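Local coordinates for protein NAD-dependent aldehyde dehydrogenase (Burkholderia multivorans, PDB 5UJU) that probably oxidises aldehydes to carboxylic acids with NAD as the electron acceptor, as a member of the aldehyde dehydrogenase family, at residues Pro97-Trp111 and Leu258-Leu271. Residues are numbered along the deposited sequence; the frame is centred on the assembly and turned at random.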
ATOM      1  N   PRO A  97       7.465   5.683 -26.098  1.00 30.71           N
ATOM      2  CA  PRO A  97       6.530   5.387 -24.999  1.00 29.91           C
ATOM      3  C   PRO A  97       5.108   5.185 -25.487  1.00 27.97           C
ATOM      4  O   PRO A  97       4.424   4.256 -25.044  1.00 30.97           O
ATOM      5  CB  PRO A  97       6.654   6.625 -24.098  1.00 29.83           C
ATOM      6  CG  PRO A  97       8.048   7.115 -24.331  1.00 28.60           C
ATOM      7  CD  PRO A  97       8.385   6.795 -25.771  1.00 27.82           C
ATOM      8  N   ASP A  98       4.655   6.049 -26.401  1.00 23.77           N
ATOM      9  CA  ASP A  98       3.329   5.929 -26.994  1.00 29.70           C
ATOM     10  C   ASP A  98       3.077   4.537 -27.563  1.00 31.45           C
ATOM     11  O   ASP A  98       2.074   3.889 -27.239  1.00 32.53           O
ATOM     12  CB  ASP A  98       3.196   6.975 -28.091  1.00 44.22           C
ATOM     13  CG  ASP A  98       1.949   7.776 -27.961  1.00 59.97           C
ATOM     14  OD1 ASP A  98       0.890   7.267 -28.375  1.00 68.06           O
ATOM     15  OD2 ASP A  98       2.030   8.900 -27.422  1.00 66.54           O
ATOM     16  N   ALA A  99       3.979   4.068 -28.426  1.00 29.45           N
ATOM     17  CA  ALA A  99       3.803   2.762 -29.058  1.00 28.86           C
ATOM     18  C   ALA A  99       3.806   1.635 -28.028  1.00 28.47           C
ATOM     19  O   ALA A  99       3.028   0.684 -28.141  1.00 26.37           O
ATOM     20  CB  ALA A  99       4.893   2.533 -30.103  1.00 26.12           C
ATOM     21  N   LEU A 100       4.672   1.720 -27.014  1.00 24.25           N
ATOM     22  CA  LEU A 100       4.745   0.620 -26.058  1.00 28.84           C
ATOM     23  C   LEU A 100       3.553   0.637 -25.116  1.00 26.85           C
ATOM     24  O   LEU A 100       3.067  -0.419 -24.706  1.00 26.55           O
ATOM     25  CB  LEU A 100       6.058   0.669 -25.275  1.00 25.13           C
ATOM     26  CG  LEU A 100       7.347   0.479 -26.071  1.00 24.37           C
ATOM     27  CD1 LEU A 100       8.536   0.420 -25.094  1.00 22.40           C
ATOM     28  CD2 LEU A 100       7.310  -0.786 -26.926  1.00 23.12           C
ATOM     29  N   ILE A 101       3.069   1.823 -24.750  1.00 28.69           N
ATOM     30  CA  ILE A 101       1.842   1.886 -23.961  1.00 24.84           C
ATOM     31  C   ILE A 101       0.673   1.270 -24.734  1.00 21.54           C
ATOM     32  O   ILE A 101      -0.139   0.523 -24.165  1.00 21.81           O
ATOM     33  CB  ILE A 101       1.543   3.336 -23.550  1.00 23.80           C
ATOM     34  CG1 ILE A 101       2.483   3.774 -22.418  1.00 26.85           C
ATOM     35  CG2 ILE A 101       0.072   3.492 -23.156  1.00 26.99           C
ATOM     36  CD1 ILE A 101       2.354   5.233 -22.072  1.00 24.20           C
ATOM     37  N   ALA A 102       0.566   1.561 -26.034  1.00 23.85           N
ATOM     38  CA  ALA A 102      -0.522   0.950 -26.821  1.00 28.44           C
ATOM     39  C   ALA A 102      -0.355  -0.565 -26.901  1.00 28.95           C
ATOM     40  O   ALA A 102      -1.334  -1.316 -26.779  1.00 29.00           O
ATOM     41  CB  ALA A 102      -0.594   1.551 -28.227  1.00 23.73           C
ATOM     42  N   ALA A 103       0.878  -1.037 -27.102  1.00 24.16           N
ATOM     43  CA  ALA A 103       1.090  -2.480 -27.215  1.00 26.89           C
ATOM     44  C   ALA A 103       0.785  -3.196 -25.898  1.00 26.80           C
ATOM     45  O   ALA A 103       0.197  -4.287 -25.896  1.00 28.15           O
ATOM     46  CB  ALA A 103       2.512  -2.769 -27.691  1.00 28.89           C
ATOM     47  N   ALA A 104       1.161  -2.596 -24.767  1.00 26.16           N
ATOM     48  CA  ALA A 104       0.801  -3.178 -23.479  1.00 24.17           C
ATOM     49  C   ALA A 104      -0.712  -3.211 -23.318  1.00 27.42           C
ATOM     50  O   ALA A 104      -1.281  -4.217 -22.873  1.00 27.71           O
ATOM     51  CB  ALA A 104       1.457  -2.382 -22.340  1.00 23.17           C
ATOM     52  N   ALA A 105      -1.382  -2.115 -23.689  1.00 26.33           N
ATOM     53  CA  ALA A 105      -2.831  -2.063 -23.573  1.00 25.43           C
ATOM     54  C   ALA A 105      -3.486  -3.153 -24.409  1.00 30.31           C
ATOM     55  O   ALA A 105      -4.450  -3.784 -23.963  1.00 27.12           O
ATOM     56  CB  ALA A 105      -3.354  -0.687 -23.990  1.00 29.55           C
ATOM     57  N   ALA A 106      -2.976  -3.400 -25.619  1.00 28.18           N
ATOM     58  CA  ALA A 106      -3.570  -4.462 -26.430  1.00 30.78           C
ATOM     59  C   ALA A 106      -3.312  -5.834 -25.813  1.00 29.37           C
ATOM     60  O   ALA A 106      -4.124  -6.749 -25.977  1.00 29.99           O
ATOM     61  CB  ALA A 106      -3.050  -4.393 -27.871  1.00 29.68           C
ATOM     62  N   ALA A 107      -2.209  -5.990 -25.072  1.00 26.30           N
ATOM     63  CA  ALA A 107      -1.874  -7.267 -24.451  1.00 28.52           C
ATOM     64  C   ALA A 107      -2.600  -7.512 -23.129  1.00 30.14           C
ATOM     65  O   ALA A 107      -2.625  -8.658 -22.672  1.00 28.19           O
ATOM     66  CB  ALA A 107      -0.353  -7.347 -24.221  1.00 25.24           C
ATOM     67  N   GLN A 108      -3.221  -6.479 -22.544  1.00 30.32           N
ATOM     68  CA  GLN A 108      -3.723  -6.571 -21.173  0.52 29.77           C
ATOM     69  C   GLN A 108      -4.854  -7.585 -21.041  1.00 28.87           C
ATOM     70  O   GLN A 108      -4.881  -8.379 -20.090  1.00 27.45           O
ATOM     71  CB  GLN A 108      -4.193  -5.194 -20.695  0.52 33.97           C
ATOM     72  CG  GLN A 108      -3.172  -4.461 -19.845  0.52 36.14           C
ATOM     73  CD  GLN A 108      -3.446  -2.962 -19.709  0.52 37.93           C
ATOM     74  OE1 GLN A 108      -4.555  -2.485 -19.955  0.52 36.22           O
ATOM     75  NE2 GLN A 108      -2.423  -2.220 -19.311  0.52 32.36           N
ATOM     76  N   ARG A 109      -5.805  -7.575 -21.974  1.00 26.02           N
ATOM     77  CA  ARG A 109      -7.060  -8.306 -21.771  1.00 31.38           C
ATOM     78  C   ARG A 109      -6.845  -9.800 -21.541  1.00 26.94           C
ATOM     79  O   ARG A 109      -7.237 -10.335 -20.499  1.00 29.06           O
ATOM     80  CB  ARG A 109      -8.012  -8.087 -22.959  1.00 28.49           C
ATOM     81  CG  ARG A 109      -9.378  -8.747 -22.761  1.00 40.75           C
ATOM     82  CD  ARG A 109     -10.408  -8.248 -23.780  1.00 44.87           C
ATOM     83  NE  ARG A 109     -11.616  -9.071 -23.800  1.00 68.32           N
ATOM     84  CZ  ARG A 109     -12.711  -8.810 -23.093  1.00 80.77           C
ATOM     85  NH1 ARG A 109     -12.744  -7.756 -22.285  1.00 85.60           N
ATOM     86  NH2 ARG A 109     -13.770  -9.609 -23.182  1.00 76.56           N
ATOM     87  N   THR A 110      -6.252 -10.504 -22.512  1.00 30.73           N
ATOM     88  CA  THR A 110      -6.156 -11.957 -22.359  1.00 28.82           C
ATOM     89  C   THR A 110      -5.201 -12.332 -21.226  1.00 29.71           C
ATOM     90  O   THR A 110      -5.378 -13.368 -20.575  1.00 27.71           O
ATOM     91  CB  THR A 110      -5.757 -12.626 -23.693  1.00 25.69           C
ATOM     92  OG1 THR A 110      -4.444 -12.234 -24.092  1.00 43.08           O
ATOM     93  CG2 THR A 110      -6.729 -12.210 -24.788  1.00 28.60           C
ATOM     94  N   TRP A 111      -4.204 -11.497 -20.955  1.00 29.48           N
ATOM     95  CA  TRP A 111      -3.345 -11.730 -19.802  1.00 29.23           C
ATOM     96  C   TRP A 111      -4.151 -11.641 -18.512  1.00 28.92           C
ATOM     97  O   TRP A 111      -4.141 -12.567 -17.696  1.00 28.53           O
ATOM     98  CB  TRP A 111      -2.192 -10.724 -19.832  1.00 28.45           C
ATOM     99  CG  TRP A 111      -1.170 -10.751 -18.697  1.00 26.81           C
ATOM    100  CD1 TRP A 111      -0.796  -9.688 -17.922  1.00 29.06           C
ATOM    101  CD2 TRP A 111      -0.354 -11.858 -18.270  1.00 26.12           C
ATOM    102  NE1 TRP A 111       0.177 -10.065 -17.029  1.00 28.16           N
ATOM    103  CE2 TRP A 111       0.469 -11.388 -17.223  1.00 25.67           C
ATOM    104  CE3 TRP A 111      -0.249 -13.200 -18.658  1.00 29.19           C
ATOM    105  CZ2 TRP A 111       1.379 -12.212 -16.556  1.00 26.66           C
ATOM    106  CZ3 TRP A 111       0.668 -14.018 -17.994  1.00 26.63           C
ATOM    107  CH2 TRP A 111       1.476 -13.514 -16.970  1.00 26.03           C
ATOM    108  N   LEU A 258       5.874 -15.901 -22.383  1.00 25.78           N
ATOM    109  CA  LEU A 258       4.523 -15.400 -22.619  1.00 31.50           C
ATOM    110  C   LEU A 258       3.993 -15.867 -23.969  1.00 28.49           C
ATOM    111  O   LEU A 258       2.846 -16.318 -24.073  1.00 37.37           O
ATOM    112  CB  LEU A 258       4.514 -13.869 -22.532  1.00 24.95           C
ATOM    113  CG  LEU A 258       4.658 -13.316 -21.111  1.00 24.76           C
ATOM    114  CD1 LEU A 258       5.333 -11.932 -21.123  1.00 26.14           C
ATOM    115  CD2 LEU A 258       3.296 -13.244 -20.450  1.00 26.73           C
ATOM    116  N   ARG A 259       4.826 -15.793 -25.010  1.00 25.59           N
ATOM    117  CA  ARG A 259       4.406 -16.249 -26.332  1.00 29.87           C
ATOM    118  C   ARG A 259       4.081 -17.738 -26.316  1.00 35.23           C
ATOM    119  O   ARG A 259       3.030 -18.165 -26.810  1.00 36.23           O
ATOM    120  CB  ARG A 259       5.510 -15.955 -27.351  1.00 29.26           C
ATOM    121  CG  ARG A 259       5.072 -16.055 -28.810  1.00 46.68           C
ATOM    122  CD  ARG A 259       6.267 -15.858 -29.747  1.00 51.96           C
ATOM    123  NE  ARG A 259       6.735 -14.472 -29.807  1.00 48.09           N
ATOM    124  CZ  ARG A 259       7.785 -14.011 -29.133  1.00 48.95           C
ATOM    125  NH1 ARG A 259       8.474 -14.823 -28.339  1.00 56.48           N
ATOM    126  NH2 ARG A 259       8.151 -12.740 -29.247  1.00 43.22           N
ATOM    127  N   GLU A 260       4.965 -18.545 -25.726  1.00 29.58           N
ATOM    128  CA  GLU A 260       4.764 -19.988 -25.700  1.00 31.52           C
ATOM    129  C   GLU A 260       3.540 -20.368 -24.883  1.00 35.48           C
ATOM    130  O   GLU A 260       2.929 -21.416 -25.137  1.00 33.62           O
ATOM    131  CB  GLU A 260       6.021 -20.679 -25.169  1.00 38.86           C
ATOM    132  CG  GLU A 260       7.215 -20.548 -26.110  1.00 42.32           C
ATOM    133  CD  GLU A 260       8.523 -21.026 -25.490  1.00 45.54           C
ATOM    134  OE1 GLU A 260       8.486 -21.950 -24.655  1.00 46.31           O
ATOM    135  OE2 GLU A 260       9.588 -20.473 -25.846  1.00 45.61           O
ATOM    136  N   ALA A 261       3.165 -19.529 -23.913  1.00 25.43           N
ATOM    137  CA  ALA A 261       1.970 -19.740 -23.106  1.00 38.88           C
ATOM    138  C   ALA A 261       0.695 -19.224 -23.776  1.00 40.20           C
ATOM    139  O   ALA A 261      -0.375 -19.275 -23.159  1.00 39.87           O
ATOM    140  CB  ALA A 261       2.146 -19.070 -21.735  1.00 26.47           C
ATOM    141  N   GLY A 262       0.774 -18.723 -25.010  1.00 41.87           N
ATOM    142  CA  GLY A 262      -0.412 -18.230 -25.689  1.00 39.67           C
ATOM    143  C   GLY A 262      -0.785 -16.801 -25.356  1.00 37.32           C
ATOM    144  O   GLY A 262      -1.924 -16.397 -25.599  1.00 34.19           O
ATOM    145  N   PHE A 263       0.133 -16.023 -24.788  1.00 30.59           N
ATOM    146  CA  PHE A 263      -0.125 -14.621 -24.506  1.00 25.66           C
ATOM    147  C   PHE A 263       0.558 -13.710 -25.515  1.00 32.13           C
ATOM    148  O   PHE A 263       1.492 -14.104 -26.219  1.00 30.55           O
ATOM    149  CB  PHE A 263       0.326 -14.269 -23.078  1.00 26.33           C
ATOM    150  CG  PHE A 263      -0.428 -15.032 -22.044  1.00 30.49           C
ATOM    151  CD1 PHE A 263      -1.791 -14.825 -21.897  1.00 32.35           C
ATOM    152  CD2 PHE A 263       0.190 -16.005 -21.285  1.00 26.52           C
ATOM    153  CE1 PHE A 263      -2.510 -15.539 -20.976  1.00 33.47           C
ATOM    154  CE2 PHE A 263      -0.526 -16.725 -20.362  1.00 27.32           C
ATOM    155  CZ  PHE A 263      -1.876 -16.490 -20.206  1.00 31.16           C
ATOM    156  N   ASP A 264       0.076 -12.475 -25.567  1.00 32.03           N
ATOM    157  CA  ASP A 264       0.719 -11.428 -26.349  1.00 31.08           C
ATOM    158  C   ASP A 264       2.071 -11.133 -25.707  1.00 25.05           C
ATOM    159  O   ASP A 264       2.112 -10.749 -24.529  1.00 29.27           O
ATOM    160  CB  ASP A 264      -0.188 -10.189 -26.377  1.00 28.34           C
ATOM    161  CG  ASP A 264       0.344  -9.060 -27.269  1.00 33.65           C
ATOM    162  OD1 ASP A 264       1.555  -9.016 -27.594  1.00 33.06           O
ATOM    163  OD2 ASP A 264      -0.469  -8.179 -27.624  1.00 33.81           O
ATOM    164  N   PRO A 265       3.194 -11.354 -26.399  1.00 26.01           N
ATOM    165  CA  PRO A 265       4.492 -11.078 -25.767  1.00 30.13           C
ATOM    166  C   PRO A 265       4.643  -9.637 -25.325  1.00 27.85           C
ATOM    167  O   PRO A 265       5.492  -9.362 -24.471  1.00 27.54           O
ATOM    168  CB  PRO A 265       5.511 -11.451 -26.855  1.00 28.68           C
ATOM    169  CG  PRO A 265       4.747 -11.346 -28.147  1.00 26.03           C
ATOM    170  CD  PRO A 265       3.346 -11.808 -27.795  1.00 29.98           C
ATOM    171  N   ASN A 266       3.851  -8.709 -25.878  1.00 23.51           N
ATOM    172  CA  ASN A 266       3.920  -7.322 -25.435  1.00 24.57           C
ATOM    173  C   ASN A 266       3.364  -7.102 -24.032  1.00 24.04           C
ATOM    174  O   ASN A 266       3.274  -5.947 -23.608  1.00 25.52           O
ATOM    175  CB  ASN A 266       3.198  -6.426 -26.431  1.00 24.71           C
ATOM    176  CG  ASN A 266       3.892  -6.409 -27.762  1.00 31.08           C
ATOM    177  OD1 ASN A 266       5.115  -6.490 -27.817  1.00 28.57           O
ATOM    178  ND2 ASN A 266       3.121  -6.335 -28.849  1.00 29.76           N
ATOM    179  N   VAL A 267       2.966  -8.152 -23.312  1.00 22.98           N
ATOM    180  CA  VAL A 267       2.813  -8.013 -21.866  1.00 27.04           C
ATOM    181  C   VAL A 267       4.080  -7.412 -21.254  1.00 25.51           C
ATOM    182  O   VAL A 267       3.999  -6.617 -20.314  1.00 26.01           O
ATOM    183  CB  VAL A 267       2.439  -9.375 -21.233  1.00 25.35           C
ATOM    184  CG1 VAL A 267       2.590  -9.337 -19.701  1.00 19.63           C
ATOM    185  CG2 VAL A 267       0.991  -9.729 -21.597  1.00 23.99           C
ATOM    186  N   VAL A 268       5.258  -7.712 -21.821  1.00 26.76           N
ATOM    187  CA  VAL A 268       6.522  -7.121 -21.364  1.00 23.03           C
ATOM    188  C   VAL A 268       7.260  -6.526 -22.559  1.00 27.83           C
ATOM    189  O   VAL A 268       7.537  -7.235 -23.536  1.00 24.53           O
ATOM    190  CB  VAL A 268       7.414  -8.149 -20.649  1.00 23.68           C
ATOM    191  CG1 VAL A 268       8.743  -7.508 -20.250  1.00 27.60           C
ATOM    192  CG2 VAL A 268       6.695  -8.707 -19.435  1.00 22.72           C
ATOM    193  N   THR A 269       7.599  -5.232 -22.475  1.00 20.67           N
ATOM    194  CA  THR A 269       8.350  -4.553 -23.526  1.00 22.90           C
ATOM    195  C   THR A 269       9.568  -3.850 -22.936  1.00 30.13           C
ATOM    196  O   THR A 269       9.668  -3.639 -21.722  1.00 22.94           O
ATOM    197  CB  THR A 269       7.493  -3.529 -24.289  1.00 24.25           C
ATOM    198  OG1 THR A 269       6.880  -2.623 -23.367  1.00 21.72           O
ATOM    199  CG2 THR A 269       6.405  -4.240 -25.110  1.00 22.06           C
ATOM    200  N   LEU A 270      10.495  -3.480 -23.814  1.00 26.21           N
ATOM    201  CA  LEU A 270      11.764  -2.878 -23.420  1.00 27.29           C
ATOM    202  C   LEU A 270      11.869  -1.496 -24.044  1.00 28.90           C
ATOM    203  O   LEU A 270      11.855  -1.368 -25.271  1.00 22.06           O
ATOM    204  CB  LEU A 270      12.944  -3.741 -23.873  1.00 28.82           C
ATOM    205  CG  LEU A 270      14.296  -3.142 -23.493  1.00 27.26           C
ATOM    206  CD1 LEU A 270      14.634  -3.517 -22.040  1.00 24.02           C
ATOM    207  CD2 LEU A 270      15.409  -3.561 -24.471  1.00 27.95           C
ATOM    208  N   LEU A 271      11.996  -0.472 -23.214  1.00 27.11           N
ATOM    209  CA  LEU A 271      12.160   0.895 -23.694  1.00 22.50           C
ATOM    210  C   LEU A 271      13.625   1.281 -23.454  1.00 26.69           C
ATOM    211  O   LEU A 271      13.977   1.834 -22.408  1.00 24.00           O
ATOM    212  CB  LEU A 271      11.181   1.847 -22.986  1.00 25.25           C
ATOM    213  CG  LEU A 271      11.266   3.339 -23.377  1.00 32.32           C
ATOM    214  CD1 LEU A 271      10.942   3.499 -24.831  1.00 31.74           C
ATOM    215  CD2 LEU A 271      10.347   4.218 -22.536  1.00 28.52           C
TER
HETATM  216  O   HOH W   1       0.393  -5.766 -28.279  1.00 25.11           O
HETATM  217  O   HOH W   2      -3.033  -8.925 -28.329  1.00 39.31           O
HETATM  218  O   HOH W   3      -1.887 -11.320 -23.764  1.00 26.75           O
HETATM  219  O   HOH W   4      -3.456 -14.263 -26.481  1.00 48.02           O
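Trp111, Leu100 and Phe263 bury the most surface in this contact. It packs the first half of helix 97-132 along the second half of a beta-alpha-beta crossover in the Rossmann-like NAD-binding domain of the aldehyde dehydrogenase fold. Helix 245-260 ends in a Schellman motif at Gly262, and the chain then returns to strand 268-270, which pairs in parallel with strand 234-238.

At one end the Trp111 indole has Val267 and Leu258 on one face and Phe263 at its edge. Trp111 CG is anti to the backbone nitrogen of Trp111 (chi1 179°), which swings the ring in over Val267. Val267 CG1 sits 3.8 Å from the centroid of the five-membered ring of Trp111. On the same face Leu258 CD2 lies over the six-membered ring. The edge of that ring meets the face of Phe263 in a T-shaped stack, with the planes at 81° and Trp111 CE3 over the centre of the Phe263 ring. Trp111 NE1 donates a hydrogen bond to Asn233 O, which helps hold the indole in this rotation.

At the other end Leu100 points its two methyls at Thr269 on the strand and Leu271 just after it. Leu100 CD2 touches Thr269 CB at 3.8 Å, and Leu100 CD1 reaches Leu271 CB at 3.7 Å.

Between these apolar ends, Ala103 and Ala107 let the helix come close to the loop. Ala107 CB lies 3.5 Å from Val267 N. Asp264 OD1 accepts from Asn266 N, an Asx turn. Asn266 OD1 accepts a hydrogen bond from Arg255 NH1. Waters bridge the polar groups of helix and loop. One of them donates to Ala103 O and, at 2.6 Å, to Asp264 OD2, and accepts from Asn266 ND2 at 2.8 Å.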